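Local coordinates for protein AgaA (Rhizobium radiobacter, PDB 6HLX) that binds the opine agropinic acid as a periplasmic solute-binding protein and probably passes it to an ABC transporter for import, at residues G2-G7 and P186-V191; P160-G165 and K175-Y180; N204-G209 and A457-V462; I138-W143 and A154-G159. One frame throughout, in Å; residues are numbered along the deposited sequence. Where two conformers were deposited one is given.

Interaction 1 (G2-G7 and P186-V191); sequences GTLYFG and PDLDEV. With ZN (zinc ion), chain S; ACT (acetate ion), chain M.
L4 and V191 lie side by side where strand 3-8 runs parallel to strand 190-195. L188 completes a tight, buried apolar face with them. L4 CB rests 3.8 Å from L188 CD1, the two side chains meeting at a slant. L4 CD2 comes to 4.1 Å from V191 CG1, placed there by a chi1 of -173° that turns CG away from the backbone N. The same V191 methyl also touches F6 CB. I213 and F161 pack against this apolar side. L4 N donates to E190 O at 3.1 Å, and V191 CA makes a CA-H...O contact of 3.2 Å with L4 O.

The G2 and D189 end is exposed and polar, held by two direct bonds. D189 N bonds to G2 O at 2.8 Å. G2 N donates back to D189 OD2 at 2.9 Å, meeting that oxygen on its anti side, 32° out of the carboxylate plane. Water 1 links G2 N to D187 O. The bonds of G2 N to an acetate ion and of water 2 to D189 OD2 are weak.

T3 and E190 point together to the other face of the sheet. The extended E190 chain reaches a zinc ion, with OE1 at 2.1 Å from the metal; OE2 is a longer ligand. H192 and K175 also bond to this carboxylate. The chemistry is thus divided between an apolar face and a metal-binding one, and the zinc and K175 would favour a negatively charged E190.

Interaction 2 (P160-G165 and K175-Y180); sequences PFKFAG and KKFDDY. With SO4 (sulfate ion), chain V.
K162 and K175 form the hydrogen-bonded antiparallel pair of a beta hairpin, strands 161-167 and 171-176. K162 N donates to K175 O at 2.8 Å and K175 N to K162 O at 2.9 Å. F161 and K176 make the next, non-hydrogen-bonded pair. Past it, F177 N reaches P160 O at 2.9 Å.

P160 lies over the face of the Y180 ring in a CH-pi contact. Its CB is 3.7 Å from the ring centroid and 14° off the normal. A trans chi1 of -177° lays the Y180 ring alongside the proline. The Y180 hydroxyl bonds to E481. The K162 chain crosses the F177 side chain at about a right angle, with CG 3.7 Å from F177 CB.

Further out, F177 and Y180 are the two ends of a type I turn, closed by a Y180 N to F177 O bond. At the other end of the hairpin pairing, A164 and G165 both face T173 in a classic beta bulge. The turn also offers amide N-H groups to a sulfate ion, probably from the crystallisation liquor. K162 bends at chi3 to meet the same ion. D178 N bonds to sulfate O1 at 2.8 Å, and K162 NZ to sulfate O4 at 2.9 Å.

Interaction 3 (N204-G209 and A457-V462); sequences NALKSG and AVKKGV
L206 and A457 make the apolar part of the contact. L206 sends its two methyls out to the strand. CD2 meets the CB of A457 at 3.6 Å. The other branch, CD1, lies 3.9 Å from K459 CG, so one leucine spans two residues on the same side of strand 456-459. I214 and T231 also touch L206 from the neighbouring strands.

The K459 side chain, bent at chi2 and chi4, runs the opposite way to L206 and slides past it toward the helix. Its CE comes 3.3 Å from L206 O and 3.8 Å from G209 CA. K459 NZ is 3.3 Å from L206 O. The partly negative C-terminal end of the helix would probably favour an ammonium group here.

Helix 199-207 thus packs on the mixed sheet of this solute-binding fold, beside the antiparallel strand 456-459. The helix closes with a Schellman motif, in which G209 takes a positive phi of 83°. Strand 456-459 in turn ends in a type II turn from K459 to V462.

Hydrogen bonds also tie up the helix end. N204 O accepts from both S208 N and S208 OG, each at 2.8 Å, and the two donors come from opposite faces of the carbonyl plane. G209 N bonds to L206 O. K207 turns away from the strand and forms a salt bridge with D224, while G209 O accepts a hydrogen bond from H490 ND1.

Interaction 4 (I138-W143 and A154-G159); sequences IVPAAW and APVGAG
V156 sits over one face of the W143 indole. Its CB is 4.1 Å from the centroid of the five-membered ring and 25° off the normal, a CH-pi contact. The two side chains cross obliquely. W143 has CG anti to its backbone N (chi1 -176°), and this brings the pyrrole side of the indole down onto the valine. V156 CG2 lies 3.6 Å from W143 CD1.

The second branch of V156 turns to a different partner. CG1 touches P140 CG at 3.8 Å, the two side chains crossing at about a right angle. P140 CD also packs on V156 O.

Polar contacts lie at the indole edge. W143 NE1 makes a weak, bent bond of 3.4 Å to A154 O, which lies near the ring plane. Water 5 bridges the same two groups, accepting from NE1 at 3.0 Å and donating to A154 O at 2.7 Å. Water 4 links I138 O to A158 N in the same way.

P140 is the N-cap of helix 141-146, and D81 receives the next amide, that of A141. I138 packs on helix 79-90. A154 and P155 lean on F163 of strand 161-167, while A158 touches L49 of strand 45-55.

How the interactions relate
Interactions 1 and 2 lie within one mixed sheet, and interaction 3 packs a helix on it. Interactions 1 and 2 have centres 11 Å apart and touch: D189 O and K176 N, 2.8 Å apart, probably form a hydrogen bond between adjacent strands. P186 O and K176 NZ, 3.1 Å apart, probably form another. Interaction 3 lies across strand 213-214, its centre 14 Å from that of interaction 1; D212, a ligand of a second zinc, is near both. Interaction 4 leads through P160 into the hairpin, where F177 CD2 is 3.4 Å from G159 O. The centres of interactions 3 and 4 are 33 Å apart. The nearest atoms of the F6 side chain and agropinic acid are about 12 Å apart.

Interaction 1 (G2-G7 and P186-V191)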
loop_
_atom_site.group_PDB
_atom_site.type_symbol
_atom_site.label_atom_id
_atom_site.label_comp_id
_atom_site.label_asym_id
_atom_site.label_seq_id
_atom_site.Cartn_x
_atom_site.Cartn_y
_atom_site.Cartn_z
ATOM N N GLY A 2 26.638 8.026 -12.185
ATOM C CA GLY A 2 25.730 9.151 -12.017
ATOM C C GLY A 2 24.875 9.033 -10.776
ATOM O O GLY A 2 24.763 7.953 -10.177
ATOM N N THR A 3 24.275 10.167 -10.390
ATOM C CA THR A 3 23.425 10.294 -9.211
ATOM C C THR A 3 22.028 10.722 -9.679
ATOM O O THR A 3 21.916 11.467 -10.662
ATOM C CB THR A 3 24.104 11.286 -8.231
ATOM O OG1 THR A 3 25.378 10.758 -7.840
ATOM C CG2 THR A 3 23.282 11.577 -6.995
ATOM N N LEU A 4 20.994 10.300 -8.962
ATOM C CA LEU A 4 19.637 10.690 -9.306
ATOM C C LEU A 4 18.994 11.331 -8.078
ATOM O O LEU A 4 19.149 10.821 -6.968
ATOM C CB LEU A 4 18.843 9.458 -9.774
ATOM C CG LEU A 4 17.429 9.730 -10.332
ATOM C CD1 LEU A 4 17.106 8.823 -11.483
ATOM C CD2 LEU A 4 16.382 9.612 -9.240
ATOM N N TYR A 5 18.288 12.450 -8.282
ATOM C CA TYR A 5 17.558 13.130 -7.202
ATOM C C TYR A 5 16.085 12.799 -7.435
ATOM O O TYR A 5 15.545 13.056 -8.529
ATOM C CB TYR A 5 17.783 14.644 -7.247
ATOM C CG TYR A 5 19.214 15.110 -7.006
ATOM C CD1 TYR A 5 20.162 14.266 -6.422
ATOM C CD2 TYR A 5 19.608 16.401 -7.331
ATOM C CE1 TYR A 5 21.480 14.684 -6.219
ATOM C CE2 TYR A 5 20.914 16.841 -7.095
ATOM C CZ TYR A 5 21.835 15.989 -6.507
ATOM O OH TYR A 5 23.125 16.429 -6.264
ATOM N N PHE A 6 15.457 12.218 -6.409
ATOM C CA PHE A 6 14.078 11.722 -6.480
ATOM C C PHE A 6 13.228 12.533 -5.495
ATOM O O PHE A 6 13.455 12.478 -4.288
ATOM C CB PHE A 6 14.094 10.246 -6.081
ATOM C CG PHE A 6 12.861 9.418 -6.386
ATOM C CD1 PHE A 6 11.634 9.705 -5.782
ATOM C CD2 PHE A 6 12.938 8.318 -7.233
ATOM C CE1 PHE A 6 10.506 8.906 -6.038
ATOM C CE2 PHE A 6 11.821 7.503 -7.460
ATOM C CZ PHE A 6 10.614 7.807 -6.874
ATOM N N GLY A 7 12.271 13.275 -6.025
ATOM C CA GLY A 7 11.398 14.105 -5.218
ATOM C C GLY A 7 10.238 13.298 -4.675
ATOM O O GLY A 7 9.314 12.957 -5.420
ATOM N N PRO A 186 22.756 -2.037 -8.902
ATOM C CA PRO A 186 22.007 -1.001 -9.646
ATOM C C PRO A 186 22.937 -0.279 -10.632
ATOM O O PRO A 186 24.157 -0.463 -10.582
ATOM C CB PRO A 186 21.528 -0.068 -8.537
ATOM C CG PRO A 186 22.647 -0.134 -7.500
ATOM C CD PRO A 186 23.170 -1.563 -7.564
ATOM N N ASP A 187 22.375 0.535 -11.533
ATOM C CA ASP A 187 23.211 1.281 -12.470
ATOM C C ASP A 187 23.691 2.603 -11.840
ATOM O O ASP A 187 24.822 3.046 -12.089
ATOM C CB ASP A 187 22.465 1.558 -13.783
ATOM C CG ASP A 187 23.442 2.004 -14.861
ATOM O OD1 ASP A 187 24.213 1.151 -15.351
ATOM O OD2 ASP A 187 23.477 3.213 -15.165
ATOM N N LEU A 188 22.814 3.235 -11.029
ATOM C CA LEU A 188 23.134 4.504 -10.379
ATOM C C LEU A 188 24.130 4.342 -9.243
ATOM O O LEU A 188 24.091 3.353 -8.517
ATOM C CB LEU A 188 21.839 5.145 -9.826
ATOM C CG LEU A 188 20.777 5.516 -10.879
ATOM C CD1 LEU A 188 19.392 5.729 -10.218
ATOM C CD2 LEU A 188 21.186 6.788 -11.633
ATOM N N ASP A 189 24.984 5.354 -9.054
ATOM C CA ASP A 189 25.935 5.340 -7.947
ATOM C C ASP A 189 25.269 5.779 -6.645
ATOM O O ASP A 189 25.649 5.308 -5.572
ATOM C CB ASP A 189 27.145 6.229 -8.281
ATOM C CG ASP A 189 27.954 5.654 -9.435
ATOM O OD1 ASP A 189 28.345 4.465 -9.354
ATOM O OD2 ASP A 189 28.159 6.374 -10.427
ATOM N N GLU A 190 24.294 6.712 -6.731
ATOM C CA GLU A 190 23.572 7.245 -5.563
ATOM C C GLU A 190 22.192 7.692 -5.952
ATOM O O GLU A 190 21.927 8.067 -7.099
ATOM C CB GLU A 190 24.262 8.503 -4.982
ATOM C CG GLU A 190 25.690 8.334 -4.557
ATOM C CD GLU A 190 26.290 9.537 -3.869
ATOM O OE1 GLU A 190 27.451 9.403 -3.448
ATOM O OE2 GLU A 190 25.636 10.597 -3.764
ATOM N N VAL A 191 21.314 7.730 -4.961
ATOM C CA VAL A 191 19.990 8.305 -5.119
ATOM C C VAL A 191 19.776 9.173 -3.882
ATOM O O VAL A 191 20.033 8.716 -2.755
ATOM C CB VAL A 191 18.845 7.264 -5.289
ATOM C CG1 VAL A 191 17.522 7.977 -5.621
ATOM C CG2 VAL A 191 19.177 6.262 -6.393
HETATM ZN ZN ZN S . 27.953 11.349 -2.892
HETATM C C ACT M . 28.395 9.745 -15.850
HETATM O O ACT M . 27.444 9.671 -16.669
HETATM O OXT ACT M . 28.295 9.575 -14.606
HETATM C CH3 ACT M . 29.799 10.060 -16.425
HETATM O O HOH W 1 25.329 5.722 -13.214
HETATM O O HOH W 2 28.142 9.624 -9.577
HETATM O O HOH W 3 27.815 11.092 -1.070
#

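Interaction 2 (P160-G165 and K175-Y180)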
loop_
_atom_site.group_PDB
_atom_site.type_symbol
_atom_site.label_atom_id
_atom_site.label_comp_id
_atom_site.label_asym_id
_atom_site.label_seq_id
_atom_site.Cartn_x
_atom_site.Cartn_y
_atom_site.Cartn_z
ATOM N N PRO A 160 19.789 -3.218 -3.332
ATOM C CA PRO A 160 20.837 -2.720 -4.257
ATOM C C PRO A 160 21.553 -1.454 -3.790
ATOM O O PRO A 160 22.625 -1.154 -4.307
ATOM C CB PRO A 160 20.065 -2.471 -5.573
ATOM C CG PRO A 160 18.637 -2.278 -5.138
ATOM C CD PRO A 160 18.456 -3.213 -3.973
ATOM N N PHE A 161 20.935 -0.705 -2.849
ATOM C CA PHE A 161 21.547 0.511 -2.295
ATOM C C PHE A 161 21.680 0.406 -0.782
ATOM O O PHE A 161 20.829 -0.211 -0.127
ATOM C CB PHE A 161 20.737 1.763 -2.661
ATOM C CG PHE A 161 20.656 2.077 -4.142
ATOM C CD1 PHE A 161 21.628 2.872 -4.755
ATOM C CD2 PHE A 161 19.586 1.618 -4.910
ATOM C CE1 PHE A 161 21.550 3.173 -6.122
ATOM C CE2 PHE A 161 19.517 1.907 -6.282
ATOM C CZ PHE A 161 20.501 2.682 -6.876
ATOM N N LYS A 162 22.739 1.022 -0.235
ATOM C CA LYS A 162 23.038 1.049 1.200
ATOM C C LYS A 162 22.591 2.391 1.727
ATOM O O LYS A 162 22.760 3.405 1.046
ATOM C CB LYS A 162 24.562 0.962 1.454
ATOM C CG LYS A 162 25.291 -0.211 0.821
ATOM C CD LYS A 162 26.758 -0.250 1.262
ATOM C CE LYS A 162 27.648 0.746 0.547
ATOM N NZ LYS A 162 29.075 0.519 0.896
ATOM N N PHE A 163 22.084 2.426 2.960
ATOM C CA PHE A 163 21.711 3.687 3.591
ATOM C C PHE A 163 22.987 4.512 3.816
ATOM O O PHE A 163 23.993 3.986 4.322
ATOM C CB PHE A 163 21.036 3.402 4.935
ATOM C CG PHE A 163 20.666 4.623 5.742
ATOM C CD1 PHE A 163 19.449 5.269 5.536
ATOM C CD2 PHE A 163 21.511 5.101 6.742
ATOM C CE1 PHE A 163 19.076 6.375 6.335
ATOM C CE2 PHE A 163 21.158 6.219 7.513
ATOM C CZ PHE A 163 19.941 6.850 7.304
ATOM N N ALA A 164 22.966 5.796 3.425
ATOM C CA ALA A 164 24.162 6.622 3.621
ATOM C C ALA A 164 23.940 7.756 4.619
ATOM O O ALA A 164 24.862 8.089 5.368
ATOM C CB ALA A 164 24.696 7.135 2.298
ATOM N N GLY A 165 22.715 8.249 4.719
ATOM C CA GLY A 165 22.403 9.303 5.683
ATOM C C GLY A 165 20.996 9.826 5.540
ATOM O O GLY A 165 20.358 9.647 4.497
ATOM N N LYS A 175 23.542 4.789 -1.413
ATOM C CA LYS A 175 24.685 4.608 -2.314
ATOM C C LYS A 175 24.701 3.182 -2.834
ATOM O O LYS A 175 24.318 2.266 -2.114
ATOM C CB LYS A 175 26.011 4.837 -1.562
ATOM C CG LYS A 175 26.262 6.269 -1.120
ATOM C CD LYS A 175 27.615 6.393 -0.408
ATOM C CE LYS A 175 27.820 7.787 0.134
ATOM N NZ LYS A 175 28.871 8.517 -0.617
ATOM N N LYS A 176 25.201 2.985 -4.057
ATOM C CA LYS A 176 25.271 1.663 -4.662
ATOM C C LYS A 176 25.965 0.655 -3.743
ATOM O O LYS A 176 27.051 0.930 -3.221
ATOM C CB LYS A 176 26.034 1.765 -6.005
ATOM C CG LYS A 176 26.334 0.423 -6.679
ATOM C CD LYS A 176 26.822 0.643 -8.103
ATOM C CE LYS A 176 27.101 -0.680 -8.778
ATOM N NZ LYS A 176 27.223 -0.530 -10.253
ATOM N N PHE A 177 25.338 -0.513 -3.569
ATOM C CA PHE A 177 25.910 -1.620 -2.799
ATOM C C PHE A 177 26.650 -2.516 -3.814
ATOM O O PHE A 177 26.011 -3.247 -4.580
ATOM C CB PHE A 177 24.789 -2.405 -2.103
ATOM C CG PHE A 177 25.228 -3.648 -1.354
ATOM C CD1 PHE A 177 26.372 -3.635 -0.550
ATOM C CD2 PHE A 177 24.454 -4.806 -1.383
ATOM C CE1 PHE A 177 26.746 -4.773 0.180
ATOM C CE2 PHE A 177 24.833 -5.941 -0.654
ATOM C CZ PHE A 177 25.971 -5.913 0.124
ATOM N N ASP A 178 28.003 -2.444 -3.832
ATOM C CA ASP A 178 28.784 -3.194 -4.820
ATOM C C ASP A 178 28.625 -4.708 -4.738
ATOM O O ASP A 178 28.743 -5.378 -5.761
ATOM C CB ASP A 178 30.265 -2.821 -4.752
ATOM C CG ASP A 178 30.579 -1.424 -5.241
ATOM O OD1 ASP A 178 29.741 -0.840 -5.972
ATOM O OD2 ASP A 178 31.664 -0.917 -4.906
ATOM N N ASP A 179 28.372 -5.235 -3.535
ATOM C CA ASP A 179 28.231 -6.680 -3.300
ATOM C C ASP A 179 26.795 -7.189 -3.494
ATOM O O ASP A 179 26.509 -8.342 -3.158
ATOM C CB ASP A 179 28.791 -7.071 -1.922
ATOM C CG ASP A 179 30.315 -7.133 -1.869
ATOM O OD1 ASP A 179 30.957 -7.081 -2.949
ATOM O OD2 ASP A 179 30.860 -7.248 -0.757
ATOM N N TYR A 180 25.913 -6.356 -4.116
ATOM C CA TYR A 180 24.529 -6.775 -4.435
ATOM C C TYR A 180 24.587 -7.975 -5.401
ATOM O O TYR A 180 25.508 -8.083 -6.222
ATOM C CB TYR A 180 23.765 -5.614 -5.048
ATOM C CG TYR A 180 22.309 -5.904 -5.344
ATOM C CD1 TYR A 180 21.441 -6.334 -4.340
ATOM C CD2 TYR A 180 21.780 -5.682 -6.612
ATOM C CE1 TYR A 180 20.080 -6.520 -4.592
ATOM C CE2 TYR A 180 20.422 -5.853 -6.870
ATOM C CZ TYR A 180 19.584 -6.317 -5.871
ATOM O OH TYR A 180 18.245 -6.456 -6.117
HETATM S S SO4 V . 30.021 -2.353 -0.801
HETATM O O1 SO4 V . 29.377 -1.288 -1.627
HETATM O O2 SO4 V . 31.511 -2.111 -0.751
HETATM O O3 SO4 V . 29.819 -3.694 -1.389
HETATM O O4 SO4 V . 29.492 -2.292 0.573
#

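Interaction 3 (N204-G209 and A457-V462)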
loop_
_atom_site.group_PDB
_atom_site.type_symbol
_atom_site.label_atom_id
_atom_site.label_comp_id
_atom_site.label_asym_id
_atom_site.label_seq_id
_atom_site.Cartn_x
_atom_site.Cartn_y
_atom_site.Cartn_z
ATOM N N ASN A 204 7.242 22.019 -9.240
ATOM C CA ASN A 204 8.199 23.073 -9.626
ATOM C C ASN A 204 9.660 22.597 -9.584
ATOM O O ASN A 204 10.471 23.018 -10.416
ATOM C CB ASN A 204 8.017 24.326 -8.789
ATOM C CG ASN A 204 8.540 25.556 -9.516
ATOM O OD1 ASN A 204 8.253 25.787 -10.706
ATOM N ND2 ASN A 204 9.333 26.365 -8.834
ATOM N N ALA A 205 9.995 21.701 -8.637
ATOM C CA ALA A 205 11.354 21.147 -8.565
ATOM C C ALA A 205 11.673 20.351 -9.836
ATOM O O ALA A 205 12.803 20.421 -10.320
ATOM C CB ALA A 205 11.499 20.249 -7.350
ATOM N N LEU A 206 10.687 19.599 -10.371
ATOM C CA LEU A 206 10.910 18.877 -11.624
ATOM C C LEU A 206 11.032 19.849 -12.814
ATOM O O LEU A 206 11.981 19.762 -13.599
ATOM C CB LEU A 206 9.784 17.865 -11.901
ATOM C CG LEU A 206 10.080 16.962 -13.129
ATOM C CD1 LEU A 206 11.128 15.875 -12.796
ATOM C CD2 LEU A 206 8.802 16.403 -13.701
ATOM N N LYS A 207 10.078 20.765 -12.943
ATOM C CA LYS A 207 10.062 21.708 -14.071
ATOM C C LYS A 207 11.242 22.671 -14.088
ATOM O O LYS A 207 11.673 23.078 -15.162
ATOM C CB LYS A 207 8.759 22.489 -14.104
ATOM C CG LYS A 207 7.529 21.662 -14.439
ATOM C CD LYS A 207 6.351 22.588 -14.604
ATOM C CE LYS A 207 5.072 21.839 -14.796
ATOM N NZ LYS A 207 3.918 22.631 -14.290
ATOM N N SER A 208 11.758 23.053 -12.912
ATOM C CA SER A 208 12.879 24.002 -12.833
ATOM C C SER A 208 14.234 23.283 -12.932
ATOM O O SER A 208 15.275 23.939 -13.008
ATOM C CB SER A 208 12.773 24.839 -11.563
ATOM O OG SER A 208 13.069 24.039 -10.430
ATOM N N GLY A 209 14.204 21.955 -12.934
ATOM C CA GLY A 209 15.381 21.101 -13.068
ATOM C C GLY A 209 16.161 20.835 -11.795
ATOM O O GLY A 209 17.357 20.546 -11.867
ATOM N N ALA A 457 6.644 11.324 -12.724
ATOM C CA ALA A 457 7.157 12.122 -13.823
ATOM C C ALA A 457 8.660 12.080 -13.762
ATOM O O ALA A 457 9.235 12.020 -12.670
ATOM C CB ALA A 457 6.661 13.548 -13.744
ATOM N N VAL A 458 9.297 12.002 -14.940
ATOM C CA VAL A 458 10.757 11.936 -15.016
ATOM C C VAL A 458 11.267 13.013 -15.951
ATOM O O VAL A 458 10.543 13.472 -16.858
ATOM C CB VAL A 458 11.284 10.521 -15.426
ATOM C CG1 VAL A 458 10.691 9.416 -14.541
ATOM C CG2 VAL A 458 11.024 10.219 -16.907
ATOM N N LYS A 459 12.536 13.389 -15.769
ATOM C CA LYS A 459 13.166 14.336 -16.667
ATOM C C LYS A 459 13.630 13.571 -17.907
ATOM O O LYS A 459 13.999 12.400 -17.808
ATOM C CB LYS A 459 14.382 14.993 -15.977
ATOM C CG LYS A 459 14.075 16.354 -15.349
ATOM C CD LYS A 459 13.906 17.453 -16.420
ATOM C CE LYS A 459 14.096 18.853 -15.906
ATOM N NZ LYS A 459 13.255 19.829 -16.654
ATOM N N LYS A 460 13.643 14.228 -19.068
ATOM C CA LYS A 460 14.197 13.600 -20.277
ATOM C C LYS A 460 15.666 13.274 -19.921
ATOM O O LYS A 460 16.373 14.121 -19.371
ATOM C CB LYS A 460 14.146 14.579 -21.458
ATOM C CG LYS A 460 14.644 13.982 -22.779
ATOM C CD LYS A 460 14.490 14.975 -23.924
ATOM C CE LYS A 460 14.937 14.387 -25.245
ATOM N NZ LYS A 460 14.621 15.287 -26.385
ATOM N N GLY A 461 16.074 12.040 -20.174
ATOM C CA GLY A 461 17.411 11.568 -19.823
ATOM C C GLY A 461 17.341 10.427 -18.825
ATOM O O GLY A 461 18.295 9.659 -18.684
ATOM N N VAL A 462 16.203 10.307 -18.110
ATOM C CA VAL A 462 15.970 9.224 -17.147
ATOM C C VAL A 462 15.318 8.082 -17.910
ATOM O O VAL A 462 14.351 8.308 -18.649
ATOM C CB VAL A 462 15.037 9.674 -15.977
ATOM C CG1 VAL A 462 14.640 8.495 -15.088
ATOM C CG2 VAL A 462 15.660 10.800 -15.153
#

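Interaction 4 (I138-W143 and A154-G159)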
loop_
_atom_site.group_PDB
_atom_site.type_symbol
_atom_site.label_atom_id
_atom_site.label_comp_id
_atom_site.label_asym_id
_atom_site.label_seq_id
_atom_site.Cartn_x
_atom_site.Cartn_y
_atom_site.Cartn_z
ATOM N N ILE A 138 13.948 -8.787 4.644
ATOM C CA ILE A 138 14.805 -9.465 5.623
ATOM C C ILE A 138 15.926 -8.577 6.110
ATOM O O ILE A 138 16.638 -7.981 5.302
ATOM C CB ILE A 138 15.388 -10.800 5.033
ATOM C CG1 ILE A 138 14.298 -11.726 4.399
ATOM C CG2 ILE A 138 16.236 -11.574 6.078
ATOM C CD1 ILE A 138 13.106 -12.051 5.358
ATOM N N VAL A 139 16.119 -8.543 7.427
ATOM C CA VAL A 139 17.211 -7.788 8.048
ATOM C C VAL A 139 18.056 -8.770 8.889
ATOM O O VAL A 139 17.607 -9.898 9.137
ATOM C CB VAL A 139 16.719 -6.548 8.856
ATOM C CG1 VAL A 139 15.983 -5.569 7.946
ATOM C CG2 VAL A 139 15.854 -6.962 10.035
ATOM N N PRO A 140 19.278 -8.386 9.325
ATOM C CA PRO A 140 20.101 -9.337 10.078
ATOM C C PRO A 140 19.584 -9.573 11.492
ATOM O O PRO A 140 19.215 -8.622 12.187
ATOM C CB PRO A 140 21.499 -8.680 10.086
ATOM C CG PRO A 140 21.433 -7.569 9.073
ATOM C CD PRO A 140 20.003 -7.119 9.088
ATOM N N ALA A 141 19.611 -10.851 11.932
ATOM C CA ALA A 141 19.223 -11.228 13.293
ATOM C C ALA A 141 20.096 -10.499 14.345
ATOM O O ALA A 141 19.568 -10.005 15.346
ATOM C CB ALA A 141 19.346 -12.735 13.472
ATOM N N ALA A 142 21.422 -10.413 14.103
ATOM C CA ALA A 142 22.367 -9.760 15.036
ATOM C C ALA A 142 22.098 -8.254 15.081
ATOM O O ALA A 142 22.279 -7.623 16.131
ATOM C CB ALA A 142 23.801 -10.019 14.599
ATOM N N TRP A 143 21.658 -7.673 13.933
ATOM C CA TRP A 143 21.342 -6.242 13.872
ATOM C C TRP A 143 20.087 -5.979 14.703
ATOM O O TRP A 143 20.070 -5.004 15.453
ATOM C CB TRP A 143 21.151 -5.767 12.420
ATOM C CG TRP A 143 20.912 -4.288 12.298
ATOM C CD1 TRP A 143 21.850 -3.312 12.118
ATOM C CD2 TRP A 143 19.646 -3.627 12.357
ATOM N NE1 TRP A 143 21.234 -2.079 12.011
ATOM C CE2 TRP A 143 19.881 -2.247 12.161
ATOM C CE3 TRP A 143 18.317 -4.074 12.511
ATOM C CZ2 TRP A 143 18.850 -1.300 12.210
ATOM C CZ3 TRP A 143 17.295 -3.133 12.568
ATOM C CH2 TRP A 143 17.567 -1.762 12.410
ATOM N N ALA A 154 20.501 3.259 12.095
ATOM C CA ALA A 154 20.742 3.314 10.645
ATOM C C ALA A 154 20.410 1.952 9.999
ATOM O O ALA A 154 20.890 0.916 10.463
ATOM C CB ALA A 154 22.184 3.699 10.347
ATOM N N PRO A 155 19.568 1.941 8.961
ATOM C CA PRO A 155 19.168 0.653 8.357
ATOM C C PRO A 155 20.309 -0.164 7.756
ATOM O O PRO A 155 21.261 0.383 7.162
ATOM C CB PRO A 155 18.222 1.079 7.234
ATOM C CG PRO A 155 17.673 2.388 7.677
ATOM C CD PRO A 155 18.840 3.067 8.340
ATOM N N VAL A 156 20.202 -1.492 7.929
ATOM C CA VAL A 156 21.117 -2.466 7.319
ATOM C C VAL A 156 20.225 -3.459 6.571
ATOM O O VAL A 156 19.355 -4.076 7.182
ATOM C CB VAL A 156 22.075 -3.158 8.312
ATOM C CG1 VAL A 156 22.840 -4.295 7.619
ATOM C CG2 VAL A 156 23.065 -2.148 8.908
ATOM N N GLY A 157 20.420 -3.572 5.258
ATOM C CA GLY A 157 19.597 -4.469 4.453
ATOM C C GLY A 157 20.402 -5.240 3.429
ATOM O O GLY A 157 21.643 -5.300 3.498
ATOM N N ALA A 158 19.689 -5.853 2.491
ATOM C CA ALA A 158 20.298 -6.675 1.447
ATOM C C ALA A 158 19.959 -6.148 0.041
ATOM O O ALA A 158 20.237 -6.814 -0.951
ATOM C CB ALA A 158 19.864 -8.138 1.612
ATOM N N GLY A 159 19.412 -4.941 -0.026
ATOM C CA GLY A 159 18.997 -4.352 -1.299
ATOM C C GLY A 159 20.124 -3.742 -2.123
ATOM O O GLY A 159 21.270 -3.726 -1.686
HETATM O O HOH W 4 16.902 -6.124 3.309
HETATM O O HOH W 5 22.950 0.395 12.164
#